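Ketoacyl_synth_N domain-containing protein (Photorhabdus luminescens subsp. laumondii, PDB 6SMO) belongs to the beta-ketoacyl synthase family and probably takes part in building acyl chains on an acyl carrier protein, in complex with a second ketoacyl-synthase-like chain. Local coordinates at residues C[158-163]-C[354-359]; C[246-250]-C[264-268]; C[325-329]-C[349-354]. All blocks are in the same frame, centred on the assembly; numbering follows the deposited sequence.

Interaction 1 (C[158-163]-C[354-359]); sequences SDVAGM and IQRFSN
A buried turn-against-strand contact brings Asp159, Val160 and Met163, at the N-terminal end of helix 161-175, onto strand 351-356 and the loop that follows it, inside a thiolase-like fold. The positive phi of Asp159 (80°) just before the helix is consistent with the nucleophile elbow of ketoacyl synthases, where active family members carry cysteine; the loop 357-359 leads into what is probably their glycine-rich motif. The carboxylate of Asp159 lies alongside Ser358, and its OD2 takes a weak hydrogen bond from Asn359 N (3.3 Å, 143° at the hydrogen). Arg356 crosses Asp159 at roughly a right angle. Its NH1 remains 4.1 Å from Asp159 OD1, beyond salt-bridge range, while its NE is paired with Asp280. Val160, the N-cap residue, lays CG1 over the backbone at Phe357 CA (3.8 Å). One turn on, the Met163 chain bends at chi2 (75°), bringing CE to 3.9 Å from Ile354 CG2 and against the Ile354 carbonyl. Ser358 OG turns to His362 and Gly361. Strand 362-369 lies under Val160 and Met163 through Cys364, and helix 319-329 covers Ile354 beside them.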
ATOM      1  N   SER C 158      -1.565  11.936  -1.814  1.00 35.09           N
ATOM      2  CA  SER C 158      -1.166  12.918  -2.858  1.00 35.43           C
ATOM      3  C   SER C 158      -0.167  13.925  -2.278  1.00 35.37           C
ATOM      4  O   SER C 158      -0.489  14.548  -1.246  1.00 35.28           O
ATOM      5  CB  SER C 158      -2.367  13.611  -3.448  1.00 35.39           C
ATOM      6  OG  SER C 158      -3.015  12.776  -4.393  1.00 35.53           O
ATOM      7  N   ASP C 159       1.013  14.029  -2.905  1.00 35.64           N
ATOM      8  CA  ASP C 159       2.056  15.065  -2.659  1.00 35.46           C
ATOM      9  C   ASP C 159       2.888  14.711  -1.416  1.00 34.63           C
ATOM     10  O   ASP C 159       4.130  14.734  -1.530  1.00 34.52           O
ATOM     11  CB  ASP C 159       1.443  16.468  -2.580  1.00 35.87           C
ATOM     12  CG  ASP C 159       0.671  16.859  -3.831  1.00 36.51           C
ATOM     13  OD1 ASP C 159       1.253  16.768  -4.930  1.00 37.02           O
ATOM     14  OD2 ASP C 159      -0.510  17.239  -3.701  1.00 36.29           O
ATOM     15  N   VAL C 160       2.246  14.385  -0.285  1.00 34.25           N
ATOM     16  CA  VAL C 160       2.914  14.228   1.046  1.00 33.64           C
ATOM     17  C   VAL C 160       3.064  12.741   1.409  1.00 33.43           C
ATOM     18  O   VAL C 160       3.142  12.446   2.617  1.00 33.92           O
ATOM     19  CB  VAL C 160       2.161  15.002   2.148  1.00 33.47           C
ATOM     20  CG1 VAL C 160       2.174  16.501   1.890  1.00 33.57           C
ATOM     21  CG2 VAL C 160       0.732  14.508   2.345  1.00 33.32           C
ATOM     22  N   ALA C 161       3.142  11.845   0.418  1.00 33.38           N
ATOM     23  CA  ALA C 161       3.292  10.381   0.620  1.00 33.14           C
ATOM     24  C   ALA C 161       4.651  10.081   1.265  1.00 33.07           C
ATOM     25  O   ALA C 161       4.674   9.412   2.317  1.00 32.76           O
ATOM     26  CB  ALA C 161       3.140   9.650  -0.692  1.00 33.13           C
ATOM     27  N   GLY C 162       5.736  10.558   0.647  1.00 33.40           N
ATOM     28  CA  GLY C 162       7.122  10.346   1.108  1.00 33.84           C
ATOM     29  C   GLY C 162       7.417  11.088   2.400  1.00 33.95           C
ATOM     30  O   GLY C 162       8.250  10.594   3.183  1.00 34.09           O
ATOM     31  N   MET C 163       6.763  12.234   2.617  1.00 34.60           N
ATOM     32  CA  MET C 163       6.928  13.083   3.827  1.00 35.44           C
ATOM     33  C   MET C 163       6.395  12.327   5.052  1.00 34.86           C
ATOM     34  O   MET C 163       7.015  12.436   6.129  1.00 35.17           O
ATOM     35  CB  MET C 163       6.181  14.413   3.677  1.00 36.56           C
ATOM     36  CG  MET C 163       6.784  15.542   4.491  1.00 37.80           C
ATOM     37  SD  MET C 163       8.311  16.187   3.756  1.00 39.54           S
ATOM     38  CE  MET C 163       8.731  17.462   4.943  1.00 39.85           C
ATOM     39  N   ILE C 354      11.834  21.321   7.124  1.00 41.88           N
ATOM     40  CA  ILE C 354      11.259  21.221   5.749  1.00 41.69           C
ATOM     41  C   ILE C 354       9.737  21.097   5.870  1.00 41.75           C
ATOM     42  O   ILE C 354       9.281  20.308   6.718  1.00 41.73           O
ATOM     43  CB  ILE C 354      11.872  20.026   4.991  1.00 41.53           C
ATOM     44  CG1 ILE C 354      13.402  20.061   5.022  1.00 41.58           C
ATOM     45  CG2 ILE C 354      11.341  19.958   3.566  1.00 41.49           C
ATOM     46  CD1 ILE C 354      14.039  18.699   5.119  1.00 41.48           C
ATOM     47  N   GLN C 355       8.995  21.849   5.051  1.00 41.82           N
ATOM     48  CA  GLN C 355       7.509  21.827   5.006  1.00 42.11           C
ATOM     49  C   GLN C 355       7.047  21.424   3.603  1.00 41.81           C
ATOM     50  O   GLN C 355       7.676  21.863   2.618  1.00 40.83           O
ATOM     51  CB  GLN C 355       6.930  23.192   5.385  1.00 42.76           C
ATOM     52  CG  GLN C 355       5.439  23.149   5.695  1.00 43.30           C
ATOM     53  CD  GLN C 355       4.873  24.506   6.029  1.00 43.98           C
ATOM     54  OE1 GLN C 355       4.314  24.720   7.104  1.00 44.81           O
ATOM     55  NE2 GLN C 355       5.013  25.443   5.105  1.00 44.23           N
ATOM     56  N   ARG C 356       5.992  20.608   3.535  1.00 41.55           N
ATOM     57  CA  ARG C 356       5.257  20.256   2.291  1.00 41.53           C
ATOM     58  C   ARG C 356       3.760  20.192   2.606  1.00 41.10           C
ATOM     59  O   ARG C 356       3.412  19.927   3.772  1.00 40.77           O
ATOM     60  CB  ARG C 356       5.743  18.918   1.725  1.00 41.51           C
ATOM     61  CG  ARG C 356       6.909  19.033   0.753  1.00 41.94           C
ATOM     62  CD  ARG C 356       6.637  18.276  -0.532  1.00 41.75           C
ATOM     63  NE  ARG C 356       5.575  18.904  -1.310  1.00 41.99           N
ATOM     64  CZ  ARG C 356       4.971  18.362  -2.366  1.00 41.80           C
ATOM     65  NH1 ARG C 356       4.020  19.033  -2.994  1.00 42.87           N
ATOM     66  NH2 ARG C 356       5.308  17.155  -2.790  1.00 41.32           N
ATOM     67  N   PHE C 357       2.912  20.435   1.605  1.00 41.30           N
ATOM     68  CA  PHE C 357       1.438  20.272   1.712  1.00 41.33           C
ATOM     69  C   PHE C 357       0.839  19.960   0.337  1.00 40.93           C
ATOM     70  O   PHE C 357       1.459  20.281  -0.696  1.00 42.24           O
ATOM     71  CB  PHE C 357       0.791  21.492   2.376  1.00 42.02           C
ATOM     72  CG  PHE C 357       1.327  22.846   1.986  1.00 42.39           C
ATOM     73  CD1 PHE C 357       0.901  23.471   0.823  1.00 42.66           C
ATOM     74  CD2 PHE C 357       2.210  23.524   2.813  1.00 42.90           C
ATOM     75  CE1 PHE C 357       1.374  24.729   0.482  1.00 43.59           C
ATOM     76  CE2 PHE C 357       2.681  24.782   2.469  1.00 43.63           C
ATOM     77  CZ  PHE C 357       2.262  25.381   1.304  1.00 43.93           C
ATOM     78  N   SER C 358      -0.343  19.337   0.351  1.00 39.04           N
ATOM     79  CA  SER C 358      -1.043  18.769  -0.830  1.00 39.01           C
ATOM     80  C   SER C 358      -2.076  19.764  -1.368  1.00 39.64           C
ATOM     81  O   SER C 358      -2.270  20.823  -0.738  1.00 39.75           O
ATOM     82  CB  SER C 358      -1.692  17.458  -0.477  1.00 38.37           C
ATOM     83  OG  SER C 358      -2.813  17.664   0.370  1.00 38.01           O
ATOM     84  N   ASN C 359      -2.714  19.412  -2.487  1.00 40.05           N
ATOM     85  CA  ASN C 359      -3.790  20.201  -3.143  1.00 40.94           C
ATOM     86  C   ASN C 359      -5.060  20.141  -2.286  1.00 41.50           C
ATOM     87  O   ASN C 359      -5.732  21.182  -2.157  1.00 42.13           O
ATOM     88  CB  ASN C 359      -4.060  19.698  -4.564  1.00 41.40           C
ATOM     89  CG  ASN C 359      -4.928  20.640  -5.370  1.00 42.13           C
ATOM     90  OD1 ASN C 359      -4.461  21.675  -5.839  1.00 43.62           O
ATOM     91  ND2 ASN C 359      -6.190  20.283  -5.548  1.00 42.28           N
TER

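Interaction 2 (C[246-250]-C[264-268]); sequences GFVDY and YTAEL
Two tyrosines, Tyr250 of strand 242-251 and Tyr264 of the short helix 263-266, stack face to face where the outer helical layer covers the C-terminal half of the sheet. Their centroids are 4.6 Å apart and the planes are turned 29° from each other, so the overlap is uneven. Tyr250 CZ stands over the rim of the Tyr264 ring, 3.9 Å from Tyr264 CD1, and the hydroxyl end of Tyr250 reaches along the same side of that ring. Both rings leave their backbones with CG beside the backbone N (chi1 -70° and -76°); the two side chains cross at about a right angle. The helix belongs to the crossover from strand 242-251 to strand 275-278, which run parallel to each other, separated by strands 351-356 and 362-369: a beta-alpha-beta connection packing back on the strand it has just left. Two residues before Tyr250, Val248 CG2 sits between two partners, the carbonyl oxygen Tyr264 O (3.7 Å) and the methyl Leu268 CD1 (3.7 Å). The other Leu268 methyl, CD2, settles directly on the backbone of Gly246, 3.7 Å from its CA, where the glycine leaves room for it. Phe247 and Asp249 face the reverse side of the sheet; Asp249 is hydrogen-bonded there to Tyr168 and Gln164. At the subunit interface, Ser181 of the neighbouring PKS_KS domain-containing chain packs on Tyr250, and Arg121 of that chain on Tyr264.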
ATOM      1  N   GLY C 246      11.795  16.134  15.164  1.00 41.22           N
ATOM      2  CA  GLY C 246      10.332  16.339  15.151  1.00 40.73           C
ATOM      3  C   GLY C 246       9.693  15.965  13.824  1.00 39.71           C
ATOM      4  O   GLY C 246      10.382  16.038  12.786  1.00 39.87           O
ATOM      5  N   PHE C 247       8.414  15.578  13.867  1.00 38.89           N
ATOM      6  CA  PHE C 247       7.559  15.258  12.694  1.00 38.19           C
ATOM      7  C   PHE C 247       6.157  15.837  12.914  1.00 38.16           C
ATOM      8  O   PHE C 247       5.609  15.692  14.026  1.00 38.26           O
ATOM      9  CB  PHE C 247       7.504  13.746  12.461  1.00 37.77           C
ATOM     10  CG  PHE C 247       6.517  13.311  11.407  1.00 37.26           C
ATOM     11  CD1 PHE C 247       6.558  13.853  10.131  1.00 37.15           C
ATOM     12  CD2 PHE C 247       5.549  12.358  11.686  1.00 37.21           C
ATOM     13  CE1 PHE C 247       5.650  13.456   9.160  1.00 36.94           C
ATOM     14  CE2 PHE C 247       4.643  11.959  10.714  1.00 37.06           C
ATOM     15  CZ  PHE C 247       4.697  12.508   9.452  1.00 36.92           C
ATOM     16  N   VAL C 248       5.602  16.469  11.874  1.00 38.02           N
ATOM     17  CA  VAL C 248       4.260  17.124  11.873  1.00 38.31           C
ATOM     18  C   VAL C 248       3.442  16.537  10.717  1.00 37.98           C
ATOM     19  O   VAL C 248       3.979  16.467   9.595  1.00 37.93           O
ATOM     20  CB  VAL C 248       4.401  18.654  11.763  1.00 38.65           C
ATOM     21  CG1 VAL C 248       3.098  19.339  11.380  1.00 38.77           C
ATOM     22  CG2 VAL C 248       4.958  19.255  13.045  1.00 38.78           C
ATOM     23  N   ASP C 249       2.199  16.127  10.991  1.00 38.30           N
ATOM     24  CA  ASP C 249       1.266  15.527   9.998  1.00 38.02           C
ATOM     25  C   ASP C 249      -0.169  15.918  10.367  1.00 38.17           C
ATOM     26  O   ASP C 249      -0.769  15.234  11.220  1.00 38.21           O
ATOM     27  CB  ASP C 249       1.445  14.007   9.925  1.00 37.75           C
ATOM     28  CG  ASP C 249       0.703  13.340   8.776  1.00 37.33           C
ATOM     29  OD1 ASP C 249       0.274  14.061   7.851  1.00 38.42           O
ATOM     30  OD2 ASP C 249       0.563  12.102   8.814  1.00 36.17           O
ATOM     31  N   TYR C 250      -0.685  16.986   9.749  1.00 38.39           N
ATOM     32  CA  TYR C 250      -2.047  17.537   9.982  1.00 38.80           C
ATOM     33  C   TYR C 250      -2.731  17.808   8.638  1.00 38.63           C
ATOM     34  O   TYR C 250      -2.089  17.649   7.580  1.00 38.07           O
ATOM     35  CB  TYR C 250      -1.971  18.799  10.844  1.00 39.64           C
ATOM     36  CG  TYR C 250      -1.579  18.546  12.277  1.00 40.73           C
ATOM     37  CD1 TYR C 250      -2.526  18.247  13.243  1.00 41.33           C
ATOM     38  CD2 TYR C 250      -0.251  18.597  12.670  1.00 41.37           C
ATOM     39  CE1 TYR C 250      -2.167  18.010  14.561  1.00 42.29           C
ATOM     40  CE2 TYR C 250       0.127  18.362  13.982  1.00 42.08           C
ATOM     41  CZ  TYR C 250      -0.834  18.068  14.931  1.00 42.45           C
ATOM     42  OH  TYR C 250      -0.469  17.835  16.225  1.00 44.17           O
ATOM     43  N   TYR C 264       1.772  24.790  14.160  1.00 53.65           N
ATOM     44  CA  TYR C 264       2.330  23.483  14.598  1.00 53.87           C
ATOM     45  C   TYR C 264       3.706  23.263  13.954  1.00 52.54           C
ATOM     46  O   TYR C 264       4.544  22.576  14.571  1.00 52.98           O
ATOM     47  CB  TYR C 264       1.366  22.335  14.287  1.00 54.26           C
ATOM     48  CG  TYR C 264       0.183  22.248  15.218  1.00 56.12           C
ATOM     49  CD1 TYR C 264       0.264  21.550  16.413  1.00 56.88           C
ATOM     50  CD2 TYR C 264      -1.017  22.870  14.913  1.00 56.91           C
ATOM     51  CE1 TYR C 264      -0.816  21.467  17.277  1.00 57.96           C
ATOM     52  CE2 TYR C 264      -2.106  22.798  15.765  1.00 58.12           C
ATOM     53  CZ  TYR C 264      -2.006  22.094  16.952  1.00 58.40           C
ATOM     54  OH  TYR C 264      -3.075  22.018  17.799  1.00 59.59           O
ATOM     55  N   THR C 265       3.932  23.823  12.760  1.00 51.70           N
ATOM     56  CA  THR C 265       5.247  23.815  12.061  1.00 51.47           C
ATOM     57  C   THR C 265       6.219  24.743  12.803  1.00 51.93           C
ATOM     58  O   THR C 265       7.424  24.431  12.825  1.00 52.22           O
ATOM     59  CB  THR C 265       5.116  24.221  10.586  1.00 50.57           C
ATOM     60  OG1 THR C 265       4.014  23.516  10.013  1.00 49.78           O
ATOM     61  CG2 THR C 265       6.368  23.934   9.786  1.00 49.94           C
ATOM     62  N   ALA C 266       5.710  25.838  13.380  1.00 52.41           N
ATOM     63  CA  ALA C 266       6.489  26.844  14.141  1.00 52.72           C
ATOM     64  C   ALA C 266       6.978  26.248  15.470  1.00 52.53           C
ATOM     65  O   ALA C 266       8.015  26.719  15.973  1.00 53.20           O
ATOM     66  CB  ALA C 266       5.657  28.084  14.367  1.00 53.08           C
ATOM     67  N   GLU C 267       6.261  25.257  16.011  1.00 52.23           N
ATOM     68  CA  GLU C 267       6.607  24.563  17.285  1.00 52.18           C
ATOM     69  C   GLU C 267       7.879  23.722  17.103  1.00 50.56           C
ATOM     70  O   GLU C 267       8.585  23.518  18.112  1.00 49.96           O
ATOM     71  CB  GLU C 267       5.445  23.692  17.771  1.00 53.31           C
ATOM     72  CG  GLU C 267       4.454  24.436  18.649  1.00 55.08           C
ATOM     73  CD  GLU C 267       3.199  23.658  19.006  1.00 56.10           C
ATOM     74  OE1 GLU C 267       2.188  24.301  19.354  1.00 56.93           O
ATOM     75  OE2 GLU C 267       3.233  22.411  18.939  1.00 57.14           O
ATOM     76  N   LEU C 268       8.159  23.253  15.881  1.00 49.50           N
ATOM     77  CA  LEU C 268       9.345  22.407  15.555  1.00 48.95           C
ATOM     78  C   LEU C 268      10.644  23.178  15.831  1.00 49.25           C
ATOM     79  O   LEU C 268      11.647  22.523  16.175  1.00 49.64           O
ATOM     80  CB  LEU C 268       9.291  21.964  14.087  1.00 47.80           C
ATOM     81  CG  LEU C 268       8.303  20.847  13.747  1.00 46.90           C
ATOM     82  CD1 LEU C 268       8.314  20.560  12.253  1.00 46.34           C
ATOM     83  CD2 LEU C 268       8.611  19.576  14.526  1.00 46.27           C
TER

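Interaction 3 (C[325-329]-C[349-354]); sequences ASSFL and TNQIII
Leu329 and Ile352 lie alongside each other, pointing opposite ways, at the centre of this contact, Leu329 CG lying 3.7 Å from Ile352 CD1. A chi1 of -60° sets Ile352 CG1 beside its backbone N, and the extended chi2 (170°) carries CD1 to the helix, where the methyl nestles among Leu329 CG, Phe328 CB and the carbonyl oxygen Ala325 O. That oxygen already accepts the helical hydrogen bond from Leu329 N (3.1 Å), so the methyl meets a carbonyl that is satisfied. The other branch, Ile352 CG2, goes to Ala325 CB (3.7 Å). Ala325 CB also receives the outer end of the next inward-facing strand residue, at 3.8 Å from Ile354 CD1. Towards the strand's start, Leu329 CD2 rests over the backbone and comes to 3.8 Å from Thr349 O. Phe328 contributes its CB, while its ring leads away to a cation-pi contact with Lys24 of helix 20-31.

In the next shell, helix segment 325-329 runs antiparallel to strand 351-354, with segment axes 9.0 Å apart and 171° between their directions. Backbone bonds to Phe368 on one side and to Val276 and Ile278 on the other hold the strand inside the sheet. Ile352 and Ile354 face the helix, and Gln351 and Ile353 face the opposite layer. Leu329 also touches Phe368 of strand 362-369 and Cys242 of strand 242-251. Ala325 CB takes contacts from both isoleucines while Leu329 packs along Ile352, and the backbone bonds named here stay within the helix segment or run to the strand's sheet neighbours: cohesion across this face comes from buried hydrocarbon and van der Waals fit.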
ATOM      1  N   ALA C 325      19.167  18.275   3.137  1.00 44.61           N
ATOM      2  CA  ALA C 325      19.214  18.888   4.489  1.00 45.28           C
ATOM      3  C   ALA C 325      20.137  18.075   5.406  1.00 45.80           C
ATOM      4  O   ALA C 325      20.865  18.696   6.205  1.00 45.61           O
ATOM      5  CB  ALA C 325      17.822  18.991   5.062  1.00 44.85           C
ATOM      6  N   SER C 326      20.104  16.742   5.292  1.00 46.67           N
ATOM      7  CA  SER C 326      20.962  15.793   6.050  1.00 47.63           C
ATOM      8  C   SER C 326      22.434  15.981   5.657  1.00 49.22           C
ATOM      9  O   SER C 326      23.293  15.924   6.559  1.00 50.01           O
ATOM     10  CB  SER C 326      20.517  14.368   5.841  1.00 46.93           C
ATOM     11  OG  SER C 326      19.202  14.169   6.338  1.00 46.30           O
ATOM     12  N   SER C 327      22.705  16.195   4.365  1.00 50.27           N
ATOM     13  CA  SER C 327      24.065  16.417   3.801  1.00 52.23           C
ATOM     14  C   SER C 327      24.621  17.766   4.275  1.00 54.11           C
ATOM     15  O   SER C 327      25.824  17.823   4.595  1.00 56.09           O
ATOM     16  CB  SER C 327      24.057  16.326   2.294  1.00 52.34           C
ATOM     17  OG  SER C 327      23.648  15.036   1.866  1.00 52.83           O
ATOM     18  N   PHE C 328      23.777  18.805   4.314  1.00 54.71           N
ATOM     19  CA  PHE C 328      24.138  20.180   4.757  1.00 56.12           C
ATOM     20  C   PHE C 328      24.552  20.163   6.234  1.00 56.12           C
ATOM     21  O   PHE C 328      25.576  20.789   6.570  1.00 56.38           O
ATOM     22  CB  PHE C 328      22.985  21.162   4.519  1.00 57.11           C
ATOM     23  CG  PHE C 328      22.936  21.763   3.135  1.00 58.78           C
ATOM     24  CD1 PHE C 328      23.938  22.618   2.700  1.00 60.00           C
ATOM     25  CD2 PHE C 328      21.883  21.491   2.272  1.00 59.33           C
ATOM     26  CE1 PHE C 328      23.895  23.176   1.430  1.00 61.16           C
ATOM     27  CE2 PHE C 328      21.841  22.050   1.003  1.00 60.11           C
ATOM     28  CZ  PHE C 328      22.847  22.892   0.585  1.00 60.95           C
ATOM     29  N   LEU C 329      23.789  19.463   7.082  1.00 56.26           N
ATOM     30  CA  LEU C 329      23.973  19.435   8.561  1.00 56.78           C
ATOM     31  C   LEU C 329      25.150  18.529   8.953  1.00 57.66           C
ATOM     32  O   LEU C 329      25.591  18.628  10.115  1.00 58.66           O
ATOM     33  CB  LEU C 329      22.678  18.956   9.228  1.00 55.57           C
ATOM     34  CG  LEU C 329      21.518  19.951   9.212  1.00 55.01           C
ATOM     35  CD1 LEU C 329      20.208  19.265   9.567  1.00 54.61           C
ATOM     36  CD2 LEU C 329      21.779  21.115  10.157  1.00 55.29           C
ATOM     37  N   THR C 349      24.224  26.745  10.276  1.00 62.94           N
ATOM     38  CA  THR C 349      22.876  26.317  10.742  1.00 60.44           C
ATOM     39  C   THR C 349      23.017  25.013  11.537  1.00 56.86           C
ATOM     40  O   THR C 349      23.850  24.174  11.138  1.00 55.96           O
ATOM     41  CB  THR C 349      21.910  26.153   9.561  1.00 60.11           C
ATOM     42  OG1 THR C 349      22.247  27.101   8.548  1.00 60.82           O
ATOM     43  CG2 THR C 349      20.463  26.339   9.959  1.00 59.99           C
ATOM     44  N   ASN C 350      22.239  24.860  12.614  1.00 54.91           N
ATOM     45  CA  ASN C 350      22.257  23.666  13.506  1.00 53.44           C
ATOM     46  C   ASN C 350      20.902  22.941  13.466  1.00 51.43           C
ATOM     47  O   ASN C 350      20.781  21.904  14.149  1.00 49.57           O
ATOM     48  CB  ASN C 350      22.652  24.037  14.940  1.00 54.56           C
ATOM     49  CG  ASN C 350      21.680  24.977  15.623  1.00 55.08           C
ATOM     50  OD1 ASN C 350      20.760  25.499  14.996  1.00 55.07           O
ATOM     51  ND2 ASN C 350      21.877  25.203  16.911  1.00 55.95           N
ATOM     52  N   GLN C 351      19.926  23.459  12.710  1.00 49.20           N
ATOM     53  CA  GLN C 351      18.585  22.839  12.527  1.00 48.21           C
ATOM     54  C   GLN C 351      17.990  23.285  11.186  1.00 47.05           C
ATOM     55  O   GLN C 351      17.945  24.504  10.940  1.00 47.63           O
ATOM     56  CB  GLN C 351      17.650  23.220  13.677  1.00 48.67           C
ATOM     57  CG  GLN C 351      16.350  22.427  13.694  1.00 48.98           C
ATOM     58  CD  GLN C 351      15.472  22.770  14.872  1.00 49.82           C
ATOM     59  OE1 GLN C 351      15.406  23.917  15.313  1.00 51.04           O
ATOM     60  NE2 GLN C 351      14.779  21.771  15.392  1.00 50.31           N
ATOM     61  N   ILE C 352      17.551  22.328  10.360  1.00 45.26           N
ATOM     62  CA  ILE C 352      16.800  22.581   9.093  1.00 44.67           C
ATOM     63  C   ILE C 352      15.413  21.942   9.222  1.00 43.90           C
ATOM     64  O   ILE C 352      15.344  20.729   9.506  1.00 43.25           O
ATOM     65  CB  ILE C 352      17.570  22.053   7.864  1.00 44.65           C
ATOM     66  CG1 ILE C 352      18.940  22.724   7.727  1.00 45.28           C
ATOM     67  CG2 ILE C 352      16.737  22.213   6.599  1.00 44.56           C
ATOM     68  CD1 ILE C 352      19.841  22.090   6.692  1.00 45.28           C
ATOM     69  N   ILE C 353      14.359  22.741   9.025  1.00 43.38           N
ATOM     70  CA  ILE C 353      12.931  22.306   9.076  1.00 42.84           C
ATOM     71  C   ILE C 353      12.343  22.431   7.666  1.00 42.34           C
ATOM     72  O   ILE C 353      12.376  23.544   7.108  1.00 42.19           O
ATOM     73  CB  ILE C 353      12.147  23.129  10.119  1.00 43.04           C
ATOM     74  CG1 ILE C 353      12.660  22.855  11.536  1.00 43.34           C
ATOM     75  CG2 ILE C 353      10.649  22.879  10.011  1.00 42.73           C
ATOM     76  CD1 ILE C 353      12.394  23.972  12.511  1.00 43.65           C
ATOM     77  N   ILE C 354      11.834  21.321   7.124  1.00 41.88           N
ATOM     78  CA  ILE C 354      11.259  21.221   5.749  1.00 41.69           C
ATOM     79  C   ILE C 354       9.737  21.097   5.870  1.00 41.75           C
ATOM     80  O   ILE C 354       9.281  20.308   6.718  1.00 41.73           O
ATOM     81  CB  ILE C 354      11.872  20.026   4.991  1.00 41.53           C
ATOM     82  CG1 ILE C 354      13.402  20.061   5.022  1.00 41.58           C
ATOM     83  CG2 ILE C 354      11.341  19.958   3.566  1.00 41.49           C
ATOM     84  CD1 ILE C 354      14.039  18.699   5.119  1.00 41.48           C
TER

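The three contacts cover the two faces of the C-terminal part of the sheet. Interactions 1 and 3 share strand 351-356 and Ile354, with centres about 18 Å apart; both dock helices on its inner face. Interaction 2, about 13 Å from interaction 1 and 16 Å from interaction 3 between centres, lies on the outer face. Strand residues bridge the layers: Gln355 OE1 is 3.2 Å from Thr265 OG1, and Gln351 NE2 gives Leu268 O a weak hydrogen bond (3.3 Å). On the inner face, Phe247 CE1 meets Met163 O at 3.5 Å, its side chain turned away from the helix of interaction 2. The pocket for the pentaoxododecanal ligand, lined by Val129, Ala130, Trp133 and Phe134, includes none of these segments.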